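PDB 2BV2: ciona betagamma-crystallin from Ciona intestinalis, which binds calcium and serves as a structural component of the neuroectodermal visual system of this ascidian, as a member of the beta/gamma-crystallin family. Local coordinates for residues A[1-6]-A[16-21]; A[36-41]-A[61-66]. All blocks are in the same frame, centred on the assembly; numbering follows the deposited sequence.

Contact 1 of 2, residues A[1-6]-A[16-21]; sequences GKIILF and LELETS
Ile3 and Leu18 exchange two backbone hydrogen bonds, Ile3 N to Leu18 O at 2.9 Å and Leu18 N to Ile3 O at 2.7 Å, and Leu5 does the same with Leu16. Between these hydrogen-bonded pairs lies the non-hydrogen-bonded pair Ile4–Glu17, as expected of antiparallel strands. The apolar contacts gather on the face of Ile3, Leu5, Leu16 and Leu18: Leu18 CB lies 3.8 Å from Ile3 CG2, and its methyl CD1 meets Leu5 CD1 at 3.9 Å. Ile4 and Glu17 point to the other face, where Ile4 CG1 packs on Glu17 CG at 3.9 Å. With CG anti to the backbone N (chi1 179°) and a bend at chi3, Lys2 brings its CG, CD and CE past the Glu17 side chain; Lys2 CE comes within 3.3 Å of Glu17 OE2, while the salt bridge from Lys2 NZ to that oxygen is long, 3.9 Å. A water donates to OE2 of both Glu17 and Glu19 and weakly accepts from Lys2 NZ. Replacing Lys2 by alanine is likely to cost Glu17 its long salt bridge and the methylenes packed along it. The two strands form a hairpin; strand 36-41 flanks 2-6 on its other edge, and Ile3 and Leu18 reach strands 44-47 and 79-82 of the second sheet.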
loop_
_atom_site.group_PDB
_atom_site.type_symbol
_atom_site.label_atom_id
_atom_site.label_comp_id
_atom_site.label_asym_id
_atom_site.label_seq_id
_atom_site.Cartn_x
_atom_site.Cartn_y
_atom_site.Cartn_z
ATOM N N GLY A 1 6.248 0.329 -12.726
ATOM C CA GLY A 1 5.901 -0.330 -11.446
ATOM C C GLY A 1 4.409 -0.575 -11.369
ATOM O O GLY A 1 3.622 0.171 -11.945
ATOM N N LYS A 2 4.020 -1.626 -10.659
ATOM C CA LYS A 2 2.613 -1.916 -10.438
ATOM C C LYS A 2 2.452 -2.475 -9.040
ATOM O O LYS A 2 3.104 -3.445 -8.675
ATOM C CB LYS A 2 2.103 -2.910 -11.467
ATOM C CG LYS A 2 0.631 -3.318 -11.322
ATOM C CD LYS A 2 0.238 -4.356 -12.369
ATOM C CE LYS A 2 0.383 -3.815 -13.788
ATOM N NZ LYS A 2 0.099 -4.842 -14.828
ATOM N N ILE A 3 1.562 -1.859 -8.273
ATOM C CA ILE A 3 1.254 -2.315 -6.916
ATOM C C ILE A 3 -0.257 -2.456 -6.812
ATOM O O ILE A 3 -1.015 -1.664 -7.394
ATOM C CB ILE A 3 1.793 -1.340 -5.863
ATOM C CG1 ILE A 3 1.738 -1.962 -4.466
ATOM C CG2 ILE A 3 1.026 -0.026 -5.893
ATOM C CD1 ILE A 3 2.386 -1.090 -3.406
ATOM N N ILE A 4 -0.695 -3.478 -6.089
ATOM C CA ILE A 4 -2.118 -3.713 -5.838
ATOM C C ILE A 4 -2.365 -3.717 -4.325
ATOM O O ILE A 4 -1.790 -4.536 -3.590
ATOM C CB ILE A 4 -2.582 -5.035 -6.436
ATOM C CG1 ILE A 4 -2.307 -5.077 -7.942
ATOM C CG2 ILE A 4 -4.060 -5.252 -6.173
ATOM C CD1 ILE A 4 -2.311 -6.484 -8.512
ATOM N N LEU A 5 -3.244 -2.812 -3.889
ATOM C CA LEU A 5 -3.589 -2.639 -2.487
ATOM C C LEU A 5 -4.911 -3.332 -2.238
ATOM O O LEU A 5 -5.816 -3.213 -3.056
ATOM C CB LEU A 5 -3.764 -1.160 -2.179
ATOM C CG LEU A 5 -2.623 -0.203 -2.549
ATOM C CD1 LEU A 5 -3.001 1.214 -2.196
ATOM C CD2 LEU A 5 -1.279 -0.565 -1.916
ATOM N N PHE A 6 -5.021 -4.030 -1.109
ATOM C CA PHE A 6 -6.213 -4.796 -0.770
ATOM C C PHE A 6 -6.800 -4.360 0.549
ATOM O O PHE A 6 -6.065 -4.161 1.507
ATOM C CB PHE A 6 -5.888 -6.296 -0.662
ATOM C CG PHE A 6 -5.556 -6.937 -1.971
ATOM C CD1 PHE A 6 -6.534 -7.589 -2.718
ATOM C CD2 PHE A 6 -4.264 -6.921 -2.444
ATOM C CE1 PHE A 6 -6.210 -8.181 -3.949
ATOM C CE2 PHE A 6 -3.937 -7.494 -3.685
ATOM C CZ PHE A 6 -4.889 -8.129 -4.418
ATOM N N LEU A 16 -7.181 -2.042 -5.233
ATOM C CA LEU A 16 -6.795 -0.851 -5.996
ATOM C C LEU A 16 -5.440 -1.122 -6.614
ATOM O O LEU A 16 -4.462 -1.314 -5.896
ATOM C CB LEU A 16 -6.705 0.374 -5.090
ATOM C CG LEU A 16 -6.296 1.682 -5.770
ATOM C CD1 LEU A 16 -7.370 2.100 -6.745
ATOM C CD2 LEU A 16 -6.045 2.779 -4.777
ATOM N N GLU A 17 -5.394 -1.150 -7.949
ATOM C CA GLU A 17 -4.127 -1.300 -8.666
ATOM C C GLU A 17 -3.597 0.079 -9.034
ATOM O O GLU A 17 -4.341 0.899 -9.581
ATOM C CB GLU A 17 -4.299 -2.123 -9.936
ATOM C CG GLU A 17 -2.990 -2.403 -10.651
ATOM C CD GLU A 17 -3.170 -3.150 -11.947
ATOM O OE1 GLU A 17 -3.860 -4.198 -11.931
ATOM O OE2 GLU A 17 -2.617 -2.685 -12.979
ATOM N N LEU A 18 -2.322 0.322 -8.729
ATOM C CA LEU A 18 -1.668 1.584 -9.032
ATOM C C LEU A 18 -0.374 1.395 -9.829
ATOM O O LEU A 18 0.381 0.430 -9.623
ATOM C CB LEU A 18 -1.367 2.348 -7.745
ATOM C CG LEU A 18 -2.586 2.771 -6.929
ATOM C CD1 LEU A 18 -2.158 3.109 -5.512
ATOM C CD2 LEU A 18 -3.305 3.948 -7.577
ATOM N N GLU A 19 -0.135 2.317 -10.760
ATOM C CA GLU A 19 1.099 2.323 -11.528
ATOM C C GLU A 19 1.816 3.673 -11.424
ATOM O O GLU A 19 2.769 3.950 -12.165
ATOM C CB GLU A 19 0.791 1.990 -12.989
ATOM C CG GLU A 19 0.208 0.603 -13.170
ATOM C CD GLU A 19 -0.336 0.375 -14.550
ATOM O OE1 GLU A 19 -1.294 1.086 -14.932
ATOM O OE2 GLU A 19 0.179 -0.532 -15.233
ATOM N N THR A 20 1.366 4.506 -10.490
ATOM C CA THR A 20 1.921 5.844 -10.311
ATOM C C THR A 20 1.798 6.157 -8.834
ATOM O O THR A 20 1.046 5.492 -8.129
ATOM C CB THR A 20 1.120 6.877 -11.152
ATOM O OG1 THR A 20 1.246 6.562 -12.542
ATOM C CG2 THR A 20 1.600 8.297 -10.939
ATOM N N SER A 21 2.546 7.143 -8.365
ATOM C CA SER A 21 2.502 7.549 -6.973
ATOM C C SER A 21 1.155 8.189 -6.680
ATOM O O SER A 21 0.513 8.718 -7.577
ATOM C CB SER A 21 3.674 8.485 -6.667
ATOM O OG SER A 21 4.924 7.849 -6.955
HETATM O O HOH W 1 4.605 2.822 -13.609
HETATM O O HOH W 2 -2.212 -2.611 -15.917
#

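Contact 2 of 2, residues A[36-41]-A[61-66]; sequences SIIVES and PGKYPN
Ser36 begins the pairing by packing its CB 3.3 Å from Tyr64 O and close to Pro65 O, while its OG turns to hydrogen bonds with Asp8 and Phe11. Ile37 N donates to Tyr64 O at 2.9 Å, and Ile37 O receives Tyr64 N at 2.8 Å in a more bent bond (N-H...O 145°). That same carbonyl oxygen lies in the plane of the Tyr64 ring at its edge, 3.8 Å from CD1. Ile37, Val39 and Tyr64 share one face; Ile38 and Lys63 take the opposite one, running alongside each other with Ile38 CG1 4.0 Å from Lys63 CG. At Val39 the backbone again bonds twice, to Gly62 N and O. With CG1 anti to the backbone N (chi1 177°), Val39 CG1 lies 3.7 Å from Pro61 CA, leaving Val39 CG2 to meet Tyr64 CE1 at 4.2 Å. Tyr64 OH hydrogen-bonds to Thr60 O. Glu40 and Ser41 both face Lys2, a classic beta bulge, and Ser41 CA touches the Pro61 ring at CG. Strand 62-64, from the second Greek key motif, completes the sheet of the first beside strand 36-41, after strands 44-47 and 56-59 of the other sheet; such exchange of a strand between paired Greek keys is characteristic of the beta/gamma-crystallin domain.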
loop_
_atom_site.group_PDB
_atom_site.type_symbol
_atom_site.label_atom_id
_atom_site.label_comp_id
_atom_site.label_asym_id
_atom_site.label_seq_id
_atom_site.Cartn_x
_atom_site.Cartn_y
_atom_site.Cartn_z
ATOM N N SER A 36 -3.611 -5.917 3.053
ATOM C CA SER A 36 -2.598 -6.699 2.356
ATOM C C SER A 36 -2.225 -6.034 1.029
ATOM O O SER A 36 -2.937 -5.136 0.546
ATOM C CB SER A 36 -3.084 -8.126 2.108
ATOM O OG SER A 36 -4.232 -8.162 1.280
ATOM N N ILE A 37 -1.103 -6.475 0.462
ATOM C CA ILE A 37 -0.503 -5.824 -0.706
ATOM C C ILE A 37 0.186 -6.846 -1.590
ATOM O O ILE A 37 0.822 -7.759 -1.089
ATOM C CB ILE A 37 0.549 -4.742 -0.297
ATOM C CG1 ILE A 37 -0.102 -3.578 0.466
ATOM C CG2 ILE A 37 1.296 -4.209 -1.532
ATOM C CD1 ILE A 37 0.919 -2.546 0.949
ATOM N N ILE A 38 0.051 -6.684 -2.908
ATOM C CA ILE A 38 0.847 -7.418 -3.864
ATOM C C ILE A 38 1.629 -6.409 -4.691
ATOM O O ILE A 38 1.041 -5.513 -5.312
ATOM C CB ILE A 38 -0.009 -8.280 -4.803
ATOM C CG1 ILE A 38 -0.688 -9.387 -3.984
ATOM C CG2 ILE A 38 0.870 -8.848 -5.951
ATOM C CD1 ILE A 38 -1.586 -10.308 -4.779
ATOM N N VAL A 39 2.956 -6.530 -4.690
ATOM C CA VAL A 39 3.767 -5.741 -5.618
ATOM C C VAL A 39 4.065 -6.627 -6.817
ATOM O O VAL A 39 4.787 -7.611 -6.694
ATOM C CB VAL A 39 5.069 -5.235 -4.972
ATOM C CG1 VAL A 39 5.921 -4.481 -5.980
ATOM C CG2 VAL A 39 4.782 -4.326 -3.787
ATOM N N GLU A 40 3.509 -6.275 -7.977
ATOM C CA GLU A 40 3.747 -7.038 -9.204
ATOM C C GLU A 40 5.103 -6.702 -9.808
ATOM O O GLU A 40 5.835 -7.593 -10.233
ATOM C CB GLU A 40 2.649 -6.774 -10.228
ATOM C CG GLU A 40 1.248 -7.075 -9.727
ATOM C CD GLU A 40 0.940 -8.558 -9.636
ATOM O OE1 GLU A 40 1.864 -9.389 -9.755
ATOM O OE2 GLU A 40 -0.248 -8.898 -9.447
ATOM N N SER A 41 5.434 -5.411 -9.832
ATOM C CA SER A 41 6.715 -4.938 -10.340
ATOM C C SER A 41 7.076 -3.633 -9.673
ATOM O O SER A 41 6.209 -2.936 -9.173
ATOM C CB SER A 41 6.632 -4.726 -11.856
ATOM O OG SER A 41 5.593 -3.815 -12.177
ATOM N N PRO A 61 8.935 -6.524 -5.290
ATOM C CA PRO A 61 8.013 -7.485 -5.886
ATOM C C PRO A 61 7.760 -8.736 -5.042
ATOM O O PRO A 61 8.691 -9.356 -4.545
ATOM C CB PRO A 61 8.692 -7.828 -7.219
ATOM C CG PRO A 61 9.388 -6.564 -7.589
ATOM C CD PRO A 61 9.939 -6.072 -6.268
ATOM N N GLY A 62 6.486 -9.092 -4.900
ATOM C CA GLY A 62 6.081 -10.184 -4.032
ATOM C C GLY A 62 4.756 -9.894 -3.359
ATOM O O GLY A 62 4.158 -8.838 -3.561
ATOM N N LYS A 63 4.315 -10.851 -2.549
ATOM C CA LYS A 63 3.061 -10.772 -1.849
ATOM C C LYS A 63 3.268 -10.512 -0.352
ATOM O O LYS A 63 4.172 -11.053 0.283
ATOM C CB LYS A 63 2.260 -12.053 -2.065
ATOM C CG LYS A 63 1.943 -12.331 -3.527
ATOM C CD LYS A 63 1.018 -13.542 -3.705
ATOM C CE LYS A 63 0.660 -13.778 -5.194
ATOM N NZ LYS A 63 -0.163 -15.019 -5.468
ATOM N N TYR A 64 2.392 -9.671 0.181
ATOM C CA TYR A 64 2.430 -9.216 1.565
ATOM C C TYR A 64 1.022 -9.440 2.132
ATOM O O TYR A 64 0.143 -8.568 2.007
ATOM C CB TYR A 64 2.809 -7.735 1.595
ATOM C CG TYR A 64 4.205 -7.449 1.088
ATOM C CD1 TYR A 64 4.446 -7.251 -0.269
ATOM C CD2 TYR A 64 5.274 -7.363 1.965
ATOM C CE1 TYR A 64 5.725 -6.976 -0.735
ATOM C CE2 TYR A 64 6.549 -7.101 1.525
ATOM C CZ TYR A 64 6.780 -6.902 0.174
ATOM O OH TYR A 64 8.085 -6.636 -0.270
ATOM N N PRO A 65 0.785 -10.632 2.715
ATOM C CA PRO A 65 -0.574 -11.027 3.091
ATOM C C PRO A 65 -1.189 -10.335 4.310
ATOM O O PRO A 65 -2.391 -10.472 4.539
ATOM C CB PRO A 65 -0.437 -12.536 3.348
ATOM C CG PRO A 65 0.967 -12.732 3.751
ATOM C CD PRO A 65 1.771 -11.700 3.000
ATOM N N ASN A 66 -0.376 -9.633 5.094
ATOM C CA ASN A 66 -0.875 -8.841 6.226
ATOM C C ASN A 66 0.098 -7.699 6.520
ATOM O O ASN A 66 1.219 -7.702 6.006
ATOM C CB ASN A 66 -1.091 -9.731 7.437
ATOM C CG ASN A 66 0.109 -10.567 7.741
ATOM O OD1 ASN A 66 1.210 -10.065 7.759
ATOM N ND2 ASN A 66 -0.096 -11.866 7.963
#

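Both contacts are outer pairings of one four-stranded antiparallel sheet: contact 1 adds edge strand 15-18 to 2-6, contact 2 adds edge strand 62-64 to 36-41, and the inner strands are joined by probable backbone hydrogen bonds, Ile4 N to Ile38 O and Phe6 N to Ser36 O. Neither is wholly core: each has a largely buried apolar face, partly packed on the second sheet (Ile3 and Leu18; Ile37, Val39 and Tyr64), while Leu5 and Leu16 lean on loops, and a more exposed outer face. Contact 1 is a local hairpin; contact 2 spans two strands of the other sheet. Outer chemistry is charged and water-bridged in 1-6/16-21, but an aliphatic lysine stem beside isoleucine in 36-41/61-66.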